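Local coordinates for protein ofchtiv-allosamidin (Ostrinia furnacalis, PDB 6JMB) that probably hydrolyses the beta-1,4 linkages of chitin as an insect group IV chitinase of glycoside hydrolase family 18, and binds the inhibitor allosamidin in its active-site cleft, at residues Pro30-His35 with Pro362-Ile367. Residues are numbered along the deposited sequence; the frame is centred on the assembly and turned at random.
Sequences PFLCTH and PLLNTI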
loop_
_atom_site.group_PDB
_atom_site.type_symbol
_atom_site.label_atom_id
_atom_site.label_comp_id
_atom_site.label_asym_id
_atom_site.label_seq_id
_atom_site.Cartn_x
_atom_site.Cartn_y
_atom_site.Cartn_z
ATOM N N PRO A 30 -0.319 18.112 3.629
ATOM C CA PRO A 30 1.083 17.682 3.705
ATOM C C PRO A 30 1.630 17.589 5.119
ATOM O O PRO A 30 2.772 17.145 5.285
ATOM C CB PRO A 30 1.819 18.754 2.899
ATOM C CG PRO A 30 0.976 19.981 3.081
ATOM C CD PRO A 30 -0.456 19.501 3.156
ATOM N N PHE A 31 0.874 18.001 6.134
ATOM C CA PHE A 31 1.322 17.859 7.513
ATOM C C PHE A 31 0.837 16.576 8.171
ATOM O O PHE A 31 1.191 16.318 9.324
ATOM C CB PHE A 31 0.901 19.076 8.339
ATOM C CG PHE A 31 1.747 20.288 8.086
ATOM C CD1 PHE A 31 3.021 20.376 8.620
ATOM C CD2 PHE A 31 1.272 21.334 7.310
ATOM C CE1 PHE A 31 3.810 21.493 8.395
ATOM C CE2 PHE A 31 2.061 22.452 7.078
ATOM C CZ PHE A 31 3.328 22.524 7.626
ATOM N N LEU A 32 0.040 15.770 7.479
ATOM C CA LEU A 32 -0.406 14.492 8.007
ATOM C C LEU A 32 0.459 13.336 7.535
ATOM O O LEU A 32 0.170 12.182 7.865
ATOM C CB LEU A 32 -1.872 14.246 7.647
ATOM C CG LEU A 32 -2.881 15.150 8.360
ATOM C CD1 LEU A 32 -4.303 14.850 7.889
ATOM C CD2 LEU A 32 -2.761 14.991 9.870
ATOM N N CYS A 33 1.505 13.623 6.767
ATOM C CA CYS A 33 2.455 12.628 6.299
ATOM C C CYS A 33 3.860 13.152 6.544
ATOM O O CYS A 33 4.084 14.367 6.567
ATOM C CB CYS A 33 2.292 12.415 4.793
ATOM S SG CYS A 33 0.588 12.155 4.275
ATOM N N THR A 34 4.810 12.236 6.734
ATOM C CA THR A 34 6.220 12.601 6.681
ATOM C C THR A 34 6.831 12.316 5.322
ATOM O O THR A 34 7.782 12.994 4.919
ATOM C CB THR A 34 7.033 11.864 7.753
ATOM O OG1 THR A 34 6.933 10.451 7.552
ATOM C CG2 THR A 34 6.518 12.206 9.139
ATOM N N HIS A 35 6.284 11.336 4.611
ATOM C CA HIS A 35 6.720 10.962 3.278
ATOM C C HIS A 35 5.474 10.814 2.427
ATOM O O HIS A 35 4.510 10.167 2.847
ATOM C CB HIS A 35 7.481 9.634 3.317
ATOM C CG HIS A 35 8.738 9.694 4.127
ATOM N ND1 HIS A 35 8.734 9.841 5.498
ATOM C CD2 HIS A 35 10.039 9.644 3.757
ATOM C CE1 HIS A 35 9.979 9.879 5.937
ATOM N NE2 HIS A 35 10.792 9.764 4.901
ATOM N N PRO A 362 -10.131 10.954 8.863
ATOM C CA PRO A 362 -10.168 10.259 10.164
ATOM C C PRO A 362 -9.152 9.138 10.275
ATOM O O PRO A 362 -8.551 8.960 11.342
ATOM C CB PRO A 362 -11.608 9.735 10.242
ATOM C CG PRO A 362 -12.040 9.621 8.803
ATOM C CD PRO A 362 -11.390 10.787 8.117
ATOM N N LEU A 363 -8.943 8.367 9.209
ATOM C CA LEU A 363 -7.969 7.286 9.294
ATOM C C LEU A 363 -6.558 7.833 9.436
ATOM O O LEU A 363 -5.774 7.340 10.257
ATOM C CB LEU A 363 -8.071 6.390 8.064
ATOM C CG LEU A 363 -9.419 5.685 7.879
ATOM C CD1 LEU A 363 -9.335 4.727 6.698
ATOM C CD2 LEU A 363 -9.830 4.960 9.161
ATOM N N LEU A 364 -6.222 8.856 8.648
ATOM C CA LEU A 364 -4.877 9.415 8.679
ATOM C C LEU A 364 -4.612 10.153 9.987
ATOM O O LEU A 364 -3.523 10.035 10.564
ATOM C CB LEU A 364 -4.675 10.317 7.463
ATOM C CG LEU A 364 -3.259 10.821 7.190
ATOM C CD1 LEU A 364 -2.234 9.700 7.221
ATOM C CD2 LEU A 364 -3.232 11.525 5.846
ATOM N N ASN A 365 -5.599 10.901 10.489
ATOM C CA ASN A 365 -5.441 11.530 11.799
ATOM C C ASN A 365 -5.264 10.486 12.894
ATOM O O ASN A 365 -4.457 10.675 13.813
ATOM C CB ASN A 365 -6.626 12.448 12.105
ATOM C CG ASN A 365 -6.438 13.839 11.544
ATOM O OD1 ASN A 365 -5.567 14.591 11.989
ATOM N ND2 ASN A 365 -7.256 14.194 10.564
ATOM N N THR A 366 -5.989 9.369 12.803
ATOM C CA THR A 366 -5.821 8.298 13.783
ATOM C C THR A 366 -4.384 7.786 13.790
ATOM O O THR A 366 -3.782 7.607 14.856
ATOM C CB THR A 366 -6.801 7.160 13.495
ATOM O OG1 THR A 366 -8.142 7.632 13.664
ATOM C CG2 THR A 366 -6.567 6.002 14.453
ATOM N N ILE A 367 -3.818 7.544 12.607
ATOM C CA ILE A 367 -2.437 7.074 12.521
ATOM C C ILE A 367 -1.494 8.056 13.203
ATOM O O ILE A 367 -0.648 7.668 14.020
ATOM C CB ILE A 367 -2.043 6.840 11.052
ATOM C CG1 ILE A 367 -2.821 5.660 10.481
ATOM C CG2 ILE A 367 -0.547 6.592 10.943
ATOM C CD1 ILE A 367 -2.757 5.573 8.965
#
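L364 and N365, on the first turn of helix 362-373, meet L32 in the loop 30-35. Proline suits the first position because its nitrogen has no hydrogen to leave without a helical acceptor, while the amides of L363 and L364 that follow are taken by the carboxylate of D350. The carbonyl oxygen of P362 is gripped twice, from opposite faces of its plane, by the N and OG1 of T366, with OG1 2.7 Å from P362 O. Of the helix residues L364 contributes most. Its CG stands anti to the backbone N (chi1 -170°), which carries both methyls across to the loop: CD2 packs on L32 CB at 3.5 Å, while CD1 lies 3.5 Å from L32 O. A branched, wholly apolar end is well suited to this, since CD2 also comes within 4.2 Å of C33 SG, whose sulfur is tied up in a disulfide with C8. N365, at the more open margin, sets its amide beside the two methyls of L32, OD1 lying 3.5 Å from L32 CD2. Its ND2 is hydrogen-bonded to F361 O, so the amide can border a leucine without losing its polar partner. Leucine suits position 32, its CB and branched methyls being broad enough to meet both L364 and this amide; its carbonyl is satisfied by N368 ND2, one turn beyond L364. The loop leads from strand 5-11 into strand 35-43, neighbouring parallel strands of the TIM barrel. Helix 362-373 packs against the barrel through L364, which touches V6 and C8 of strand 5-11 and F249 of strand 243-256, with L363 and I367 also on F249; T366 and I367 lean on helix 324-336.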